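PDB 4C65: ochratoxinase from Aspergillus niger, which hydrolyses the amide bond of the mycotoxin ochratoxin A, releasing ochratoxin alpha and L-phenylalanine, as a zinc-dependent carboxypeptidase of the amidohydrolase superfamily. Local coordinates for residues A5-L15 with N25-K33; H317-I325 with F349-T357. All blocks are in the same frame, centred on the assembly; numbering follows the deposited sequence.

The two contacts belong to different parts of a two-domain metal-dependent amidohydrolase. Interaction 1 pairs the strands of an N-terminal hairpin, with its centre about 26 Å from the centre of the chain, probably in the smaller beta-sandwich domain and away from the zinc site. Interaction 2 joins helices 304-327 and 344-354 around the twisted TIM barrel and lies much nearer the metals: the side chain of Tyr321 is about 9 Å from that of the zinc ligand His265 and about 11 Å from that of His69. The centres of the two contacts are about 33 Å apart and their nearest atoms about 13 Å; along the chain, interaction 1 is complete before interaction 2 begins.

Interaction 1 of 2, residues A5-L15 with N25-K33; sequences AKVTIIYAGLL and NAALVISDK
Strands 7-12 and 26-31 run antiparallel, their axes 4.6 Å apart at closest approach and 160° between directions, with paired backbone bonds at Thr8-Ile30, Ile10-Leu28 and Ala12-Ala26. One face carries Val7, Ile9 and Tyr11 against Ser31, Val29 and Ala27. Val7 CG1 lies 3.9 Å from Val29 CG1; both methyls stand anti to their backbone N (chi1 174° and 179°), and the side chains slant across each other. Helix 46-51 covers this face, and Tyr11 makes a cation-pi contact with Arg57. The pair forms a beta hairpin, probably of the smaller beta-sandwich domain, and strand 54-58 pairs in parallel with the other edge of strand 7-15. On the opposite face Ile10 lies alongside Leu28, pointing the same way, while its CD1 reaches Ile30 CD1 at 3.9 Å. Past the corner at Gly13 and Leu14, Leu15 folds back over this face, its CB 3.7 Å from Ala26 CB, and Leu61 packs against Ile10, Leu15 and Leu28. At the far end the Asp32 carboxylate takes the place of a backbone acceptor: Lys6 N donates to Asp32 OD1 at 2.9 Å, from above the carboxylate plane, and Asp32 N returns a 2.8 Å bond to Lys6 O.

Interaction 2 of 2, residues H317-I325 with F349-T357; sequences HLKAYQGAI and FAVERGGMT
Ile325 drives its CD1 methyl into the end of helix 349-354, meeting Gly354 CA at 3.4 Å and Gly354 O at 3.3 Å. Ile325 CD1 also sits over a face of the Tyr321 ring, 3.7 Å above the plane and offset toward the rim, and touches Met356 CG at 3.9 Å. The Met356 chain, extended beyond CG, crosses Ile325 at about a right angle and brings its CE to Ile325 CG1. Gly354 has no side chain to hold the methyl off, and its CA also lies over a face of the Tyr321 ring. With CG anti to the backbone N (chi1 -165°), the Tyr321 ring reaches across to helix 349-354, where its OH lies 3.8 Å from Ala350 CB. Arg353 is held at its carbonyl oxygen and along the base of its side chain: Leu318 CD1 packs 3.7 Å from Arg353 CB, the two side chains crossing nearly perpendicularly, while the guanidinium turns to a salt bridge with Glu292. Gln322 NE2 donates to Arg353 O at 2.9 Å, the acceptor lying in the plane of the amide and the bond nearly straight at 167°. The helix ends in a wider pi-type turn, Phe349 O accepting from both Arg353 N and Gly354 N, and Gly355 then leaves it with positive phi; the short segments 317-325 and 349-354 cross at -106°. Tyr321, Ile325 and Met356 all touch Ile331 of the barrel strand 331-332, an arrangement characteristic of the helical layer that surrounds the strands of an amidohydrolase TIM barrel.

Interaction 1 of 2, residues A5-L15 with N25-K33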
loop_
_atom_site.group_PDB
_atom_site.type_symbol
_atom_site.label_atom_id
_atom_site.label_comp_id
_atom_site.label_asym_id
_atom_site.label_seq_id
_atom_site.Cartn_x
_atom_site.Cartn_y
_atom_site.Cartn_z
ATOM N N ALA A 5 -12.760 4.252 -56.954
ATOM C CA ALA A 5 -13.804 4.184 -55.929
ATOM C C ALA A 5 -14.670 2.966 -56.136
ATOM O O ALA A 5 -14.948 2.581 -57.265
ATOM C CB ALA A 5 -14.662 5.416 -56.005
ATOM N N LYS A 6 -15.060 2.342 -55.042
ATOM C CA LYS A 6 -15.935 1.193 -55.097
ATOM C C LYS A 6 -17.389 1.631 -55.016
ATOM O O LYS A 6 -17.837 2.199 -54.035
ATOM C CB LYS A 6 -15.592 0.197 -53.991
ATOM C CG LYS A 6 -16.349 -1.108 -54.118
ATOM C CD LYS A 6 -15.811 -2.194 -53.202
ATOM C CE LYS A 6 -16.847 -3.338 -53.072
ATOM N NZ LYS A 6 -16.883 -4.044 -51.757
ATOM N N VAL A 7 -18.131 1.335 -56.073
ATOM C CA VAL A 7 -19.476 1.830 -56.231
ATOM C C VAL A 7 -20.486 0.693 -56.206
ATOM O O VAL A 7 -20.325 -0.299 -56.909
ATOM C CB VAL A 7 -19.576 2.630 -57.548
ATOM C CG1 VAL A 7 -21.015 3.048 -57.844
ATOM C CG2 VAL A 7 -18.668 3.845 -57.467
ATOM N N THR A 8 -21.550 0.863 -55.415
ATOM C CA THR A 8 -22.642 -0.108 -55.328
ATOM C C THR A 8 -23.981 0.599 -55.541
ATOM O O THR A 8 -24.242 1.634 -54.936
ATOM C CB THR A 8 -22.679 -0.792 -53.956
ATOM O OG1 THR A 8 -21.399 -1.332 -53.656
ATOM C CG2 THR A 8 -23.712 -1.896 -53.927
ATOM N N ILE A 9 -24.812 0.054 -56.430
ATOM C CA ILE A 9 -26.160 0.574 -56.639
ATOM C C ILE A 9 -27.149 -0.375 -56.016
ATOM O O ILE A 9 -27.106 -1.575 -56.267
ATOM C CB ILE A 9 -26.510 0.765 -58.126
ATOM C CG1 ILE A 9 -25.435 1.628 -58.796
ATOM C CG2 ILE A 9 -27.871 1.435 -58.260
ATOM C CD1 ILE A 9 -25.675 1.918 -60.252
ATOM N N ILE A 10 -28.021 0.174 -55.176
ATOM C CA ILE A 10 -29.083 -0.599 -54.554
ATOM C C ILE A 10 -30.431 -0.022 -54.969
ATOM O O ILE A 10 -30.704 1.146 -54.719
ATOM C CB ILE A 10 -29.000 -0.535 -53.019
ATOM C CG1 ILE A 10 -27.621 -0.972 -52.538
ATOM C CG2 ILE A 10 -30.096 -1.396 -52.395
ATOM C CD1 ILE A 10 -27.283 -0.451 -51.157
ATOM N N TYR A 11 -31.235 -0.836 -55.647
ATOM C CA TYR A 11 -32.576 -0.446 -56.042
ATOM C C TYR A 11 -33.547 -0.914 -55.002
ATOM O O TYR A 11 -33.483 -2.067 -54.568
ATOM C CB TYR A 11 -32.937 -1.084 -57.375
ATOM C CG TYR A 11 -32.093 -0.605 -58.533
ATOM C CD1 TYR A 11 -32.465 0.498 -59.277
ATOM C CD2 TYR A 11 -30.914 -1.243 -58.863
ATOM C CE1 TYR A 11 -31.698 0.943 -60.344
ATOM C CE2 TYR A 11 -30.133 -0.805 -59.939
ATOM C CZ TYR A 11 -30.542 0.282 -60.678
ATOM O OH TYR A 11 -29.800 0.712 -61.734
ATOM N N ALA A 12 -34.455 -0.033 -54.603
ATOM C CA ALA A 12 -35.379 -0.347 -53.523
ATOM C C ALA A 12 -36.827 -0.105 -53.902
ATOM O O ALA A 12 -37.175 0.994 -54.315
ATOM C CB ALA A 12 -35.023 0.457 -52.273
ATOM N N GLY A 13 -37.677 -1.115 -53.710
ATOM C CA GLY A 13 -39.116 -0.950 -53.873
ATOM C C GLY A 13 -39.648 0.186 -53.002
ATOM O O GLY A 13 -40.437 1.014 -53.443
ATOM N N LEU A 14 -39.176 0.225 -51.762
ATOM C CA LEU A 14 -39.483 1.298 -50.824
ATOM C C LEU A 14 -38.201 1.725 -50.112
ATOM O O LEU A 14 -37.471 0.889 -49.582
ATOM C CB LEU A 14 -40.499 0.798 -49.799
ATOM C CG LEU A 14 -40.980 1.798 -48.752
ATOM C CD1 LEU A 14 -41.897 2.836 -49.379
ATOM C CD2 LEU A 14 -41.682 1.060 -47.624
ATOM N N LEU A 15 -37.945 3.030 -50.084
ATOM C CA LEU A 15 -36.774 3.567 -49.400
ATOM C C LEU A 15 -37.206 4.489 -48.270
ATOM O O LEU A 15 -37.864 5.487 -48.508
ATOM C CB LEU A 15 -35.851 4.295 -50.377
ATOM C CG LEU A 15 -34.490 4.745 -49.818
ATOM C CD1 LEU A 15 -33.395 4.625 -50.858
ATOM C CD2 LEU A 15 -34.528 6.167 -49.274
ATOM N N ASN A 25 -39.811 3.014 -55.413
ATOM C CA ASN A 25 -38.959 2.741 -56.585
ATOM C C ASN A 25 -37.759 3.643 -56.645
ATOM O O ASN A 25 -37.564 4.414 -57.592
ATOM C CB ASN A 25 -39.762 2.837 -57.888
ATOM C CG ASN A 25 -40.925 1.881 -57.907
ATOM O OD1 ASN A 25 -40.756 0.678 -57.732
ATOM N ND2 ASN A 25 -42.119 2.409 -58.083
ATOM N N ALA A 26 -36.959 3.542 -55.602
ATOM C CA ALA A 26 -35.855 4.428 -55.399
ATOM C C ALA A 26 -34.557 3.689 -55.635
ATOM O O ALA A 26 -34.553 2.484 -55.918
ATOM C CB ALA A 26 -35.906 4.974 -53.990
ATOM N N ALA A 27 -33.460 4.437 -55.529
ATOM C CA ALA A 27 -32.147 3.867 -55.615
ATOM C C ALA A 27 -31.214 4.607 -54.696
ATOM O O ALA A 27 -31.386 5.795 -54.430
ATOM C CB ALA A 27 -31.640 3.921 -57.035
ATOM N N LEU A 28 -30.214 3.885 -54.227
ATOM C CA LEU A 28 -29.166 4.450 -53.417
ATOM C C LEU A 28 -27.825 4.021 -53.979
ATOM O O LEU A 28 -27.633 2.843 -54.314
ATOM C CB LEU A 28 -29.312 3.974 -51.973
ATOM C CG LEU A 28 -28.293 4.534 -50.979
ATOM C CD1 LEU A 28 -28.939 4.785 -49.622
ATOM C CD2 LEU A 28 -27.091 3.588 -50.835
ATOM N N VAL A 29 -26.894 4.958 -54.073
ATOM C CA VAL A 29 -25.557 4.629 -54.511
ATOM C C VAL A 29 -24.576 4.764 -53.344
ATOM O O VAL A 29 -24.572 5.776 -52.641
ATOM C CB VAL A 29 -25.102 5.534 -55.655
ATOM C CG1 VAL A 29 -23.687 5.192 -56.071
ATOM C CG2 VAL A 29 -26.049 5.403 -56.841
ATOM N N ILE A 30 -23.751 3.737 -53.163
ATOM C CA ILE A 30 -22.654 3.789 -52.212
ATOM C C ILE A 30 -21.356 3.968 -52.985
ATOM O O ILE A 30 -21.064 3.203 -53.896
ATOM C CB ILE A 30 -22.542 2.489 -51.376
ATOM C CG1 ILE A 30 -23.839 2.246 -50.592
ATOM C CG2 ILE A 30 -21.355 2.574 -50.421
ATOM C CD1 ILE A 30 -23.860 0.945 -49.790
ATOM N N SER A 31 -20.586 4.985 -52.609
ATOM C CA SER A 31 -19.220 5.136 -53.104
ATOM C C SER A 31 -18.293 5.038 -51.915
ATOM O O SER A 31 -18.285 5.923 -51.074
ATOM C CB SER A 31 -19.040 6.474 -53.818
ATOM O OG SER A 31 -17.708 6.614 -54.262
ATOM N N ASP A 32 -17.534 3.943 -51.848
ATOM C CA ASP A 32 -16.644 3.658 -50.734
ATOM C C ASP A 32 -17.409 3.658 -49.420
ATOM O O ASP A 32 -18.257 2.810 -49.231
ATOM C CB ASP A 32 -15.447 4.611 -50.730
ATOM C CG ASP A 32 -14.520 4.361 -51.905
ATOM O OD1 ASP A 32 -14.404 3.191 -52.305
ATOM O OD2 ASP A 32 -13.938 5.319 -52.439
ATOM N N LYS A 33 -17.142 4.603 -48.521
ATOM C CA LYS A 33 -17.754 4.587 -47.180
ATOM C C LYS A 33 -19.005 5.407 -47.073
ATOM O O LYS A 33 -19.699 5.328 -46.062
ATOM C CB LYS A 33 -16.751 5.083 -46.154
ATOM C CG LYS A 33 -15.536 4.174 -46.064
ATOM C CD LYS A 33 -14.392 4.793 -45.280
ATOM C CE LYS A 33 -13.139 3.934 -45.326
ATOM N NZ LYS A 33 -12.565 3.675 -43.973
#

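Interaction 2 of 2, residues H317-I325 with F349-T357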
loop_
_atom_site.group_PDB
_atom_site.type_symbol
_atom_site.label_atom_id
_atom_site.label_comp_id
_atom_site.label_asym_id
_atom_site.label_seq_id
_atom_site.Cartn_x
_atom_site.Cartn_y
_atom_site.Cartn_z
ATOM N N HIS A 317 -43.659 6.279 -15.809
ATOM C CA HIS A 317 -42.734 6.155 -16.934
ATOM C C HIS A 317 -43.486 6.155 -18.265
ATOM O O HIS A 317 -43.055 6.809 -19.214
ATOM C CB HIS A 317 -41.888 4.881 -16.796
ATOM C CG HIS A 317 -40.904 4.689 -17.904
ATOM N ND1 HIS A 317 -41.240 4.082 -19.094
ATOM C CD2 HIS A 317 -39.602 5.029 -18.010
ATOM C CE1 HIS A 317 -40.191 4.059 -19.891
ATOM N NE2 HIS A 317 -39.180 4.630 -19.256
ATOM N N LEU A 318 -44.612 5.449 -18.320
ATOM C CA LEU A 318 -45.433 5.392 -19.527
ATOM C C LEU A 318 -45.979 6.783 -19.857
ATOM O O LEU A 318 -45.866 7.222 -21.003
ATOM C CB LEU A 318 -46.584 4.391 -19.371
ATOM C CG LEU A 318 -47.462 4.184 -20.620
ATOM C CD1 LEU A 318 -46.635 3.603 -21.759
ATOM C CD2 LEU A 318 -48.678 3.314 -20.306
ATOM N N LYS A 319 -46.570 7.465 -18.863
ATOM C CA LYS A 319 -47.120 8.823 -19.068
ATOM C C LYS A 319 -46.050 9.790 -19.496
ATOM O O LYS A 319 -46.270 10.597 -20.395
ATOM C CB LYS A 319 -47.736 9.409 -17.805
ATOM C CG LYS A 319 -49.002 8.751 -17.288
ATOM C CD LYS A 319 -49.626 9.590 -16.146
ATOM C CE LYS A 319 -50.772 8.853 -15.477
ATOM N NZ LYS A 319 -51.971 9.688 -15.122
ATOM N N ALA A 320 -44.885 9.696 -18.861
ATOM C CA ALA A 320 -43.761 10.561 -19.184
ATOM C C ALA A 320 -43.365 10.404 -20.644
ATOM O O ALA A 320 -43.118 11.396 -21.343
ATOM C CB ALA A 320 -42.586 10.272 -18.257
ATOM N N TYR A 321 -43.262 9.154 -21.085
ATOM C CA TYR A 321 -42.867 8.827 -22.461
ATOM C C TYR A 321 -43.897 9.334 -23.454
ATOM O O TYR A 321 -43.561 10.022 -24.412
ATOM C CB TYR A 321 -42.705 7.303 -22.618
ATOM C CG TYR A 321 -41.968 6.812 -23.860
ATOM C CD1 TYR A 321 -41.178 7.671 -24.645
ATOM C CD2 TYR A 321 -42.019 5.464 -24.216
ATOM C CE1 TYR A 321 -40.496 7.198 -25.767
ATOM C CE2 TYR A 321 -41.334 4.981 -25.327
ATOM C CZ TYR A 321 -40.568 5.839 -26.089
ATOM O OH TYR A 321 -39.900 5.350 -27.175
ATOM N N GLN A 322 -45.155 8.991 -23.209
ATOM C CA GLN A 322 -46.244 9.410 -24.086
ATOM C C GLN A 322 -46.292 10.927 -24.152
ATOM O O GLN A 322 -46.486 11.500 -25.225
ATOM C CB GLN A 322 -47.583 8.866 -23.589
ATOM C CG GLN A 322 -47.732 7.366 -23.772
ATOM C CD GLN A 322 -48.929 6.790 -23.057
ATOM O OE1 GLN A 322 -49.587 7.463 -22.260
ATOM N NE2 GLN A 322 -49.219 5.542 -23.327
ATOM N N GLY A 323 -46.142 11.567 -22.995
ATOM C CA GLY A 323 -46.210 13.016 -22.920
ATOM C C GLY A 323 -45.095 13.677 -23.709
ATOM O O GLY A 323 -45.318 14.688 -24.384
ATOM N N ALA A 324 -43.907 13.099 -23.634
ATOM C CA ALA A 324 -42.758 13.643 -24.329
ATOM C C ALA A 324 -42.910 13.495 -25.828
ATOM O O ALA A 324 -42.470 14.356 -26.588
ATOM C CB ALA A 324 -41.483 12.973 -23.855
ATOM N N ILE A 325 -43.508 12.395 -26.258
ATOM C CA ILE A 325 -43.760 12.179 -27.683
ATOM C C ILE A 325 -44.770 13.220 -28.160
ATOM O O ILE A 325 -44.544 13.876 -29.166
ATOM C CB ILE A 325 -44.271 10.749 -27.955
ATOM C CG1 ILE A 325 -43.128 9.754 -27.763
ATOM C CG2 ILE A 325 -44.852 10.619 -29.369
ATOM C CD1 ILE A 325 -43.577 8.325 -27.523
ATOM N N PHE A 349 -42.364 -1.018 -28.706
ATOM C CA PHE A 349 -42.867 -0.253 -27.591
ATOM C C PHE A 349 -42.996 1.213 -27.910
ATOM O O PHE A 349 -43.903 1.858 -27.410
ATOM C CB PHE A 349 -42.010 -0.466 -26.333
ATOM C CG PHE A 349 -41.963 -1.901 -25.861
ATOM C CD1 PHE A 349 -43.113 -2.663 -25.799
ATOM C CD2 PHE A 349 -40.758 -2.470 -25.447
ATOM C CE1 PHE A 349 -43.067 -3.968 -25.355
ATOM C CE2 PHE A 349 -40.703 -3.780 -25.014
ATOM C CZ PHE A 349 -41.860 -4.527 -24.964
ATOM N N ALA A 350 -42.113 1.743 -28.750
ATOM C CA ALA A 350 -42.250 3.119 -29.216
ATOM C C ALA A 350 -43.616 3.354 -29.878
ATOM O O ALA A 350 -44.262 4.388 -29.659
ATOM C CB ALA A 350 -41.143 3.452 -30.181
ATOM N N VAL A 351 -44.069 2.371 -30.655
ATOM C CA VAL A 351 -45.361 2.449 -31.311
ATOM C C VAL A 351 -46.489 2.125 -30.337
ATOM O O VAL A 351 -47.378 2.940 -30.116
ATOM C CB VAL A 351 -45.432 1.501 -32.542
ATOM C CG1 VAL A 351 -46.831 1.469 -33.146
ATOM C CG2 VAL A 351 -44.400 1.913 -33.586
ATOM N N GLU A 352 -46.432 0.944 -29.739
ATOM C CA GLU A 352 -47.568 0.402 -28.979
ATOM C C GLU A 352 -47.738 0.940 -27.559
ATOM O O GLU A 352 -48.815 0.858 -27.009
ATOM C CB GLU A 352 -47.486 -1.125 -28.938
ATOM C CG GLU A 352 -47.596 -1.749 -30.324
ATOM C CD GLU A 352 -47.523 -3.263 -30.326
ATOM O OE1 GLU A 352 -47.519 -3.880 -29.244
ATOM O OE2 GLU A 352 -47.484 -3.850 -31.435
ATOM N N ARG A 353 -46.676 1.482 -26.974
ATOM C CA ARG A 353 -46.747 2.123 -25.672
ATOM C C ARG A 353 -46.616 3.638 -25.787
ATOM O O ARG A 353 -47.359 4.384 -25.160
ATOM C CB ARG A 353 -45.635 1.614 -24.765
ATOM C CG ARG A 353 -45.747 0.176 -24.342
ATOM C CD ARG A 353 -46.785 -0.005 -23.249
ATOM N NE ARG A 353 -47.418 -1.324 -23.340
ATOM C CZ ARG A 353 -47.847 -2.103 -22.337
ATOM N NH1 ARG A 353 -47.744 -1.744 -21.041
ATOM N NH2 ARG A 353 -48.406 -3.292 -22.624
ATOM N N GLY A 354 -45.641 4.094 -26.552
ATOM C CA GLY A 354 -45.381 5.521 -26.682
ATOM C C GLY A 354 -46.420 6.237 -27.513
ATOM O O GLY A 354 -46.752 7.381 -27.243
ATOM N N GLY A 355 -46.922 5.551 -28.531
ATOM C CA GLY A 355 -47.885 6.131 -29.447
ATOM C C GLY A 355 -47.252 6.734 -30.690
ATOM O O GLY A 355 -47.897 7.510 -31.404
ATOM N N MET A 356 -45.989 6.386 -30.961
ATOM C CA MET A 356 -45.335 6.791 -32.216
ATOM C C MET A 356 -45.947 6.082 -33.411
ATOM O O MET A 356 -46.483 4.984 -33.273
ATOM C CB MET A 356 -43.854 6.443 -32.185
ATOM C CG MET A 356 -43.040 7.294 -31.228
ATOM S SD MET A 356 -41.290 7.157 -31.598
ATOM C CE MET A 356 -40.579 8.071 -30.243
ATOM N N THR A 357 -45.890 6.718 -34.573
ATOM C CA THR A 357 -46.143 6.011 -35.828
ATOM C C THR A 357 -44.934 5.128 -36.082
ATOM O O THR A 357 -43.852 5.398 -35.565
ATOM C CB THR A 357 -46.320 6.969 -37.028
ATOM O OG1 THR A 357 -45.148 7.778 -37.162
ATOM C CG2 THR A 357 -47.539 7.871 -36.848
#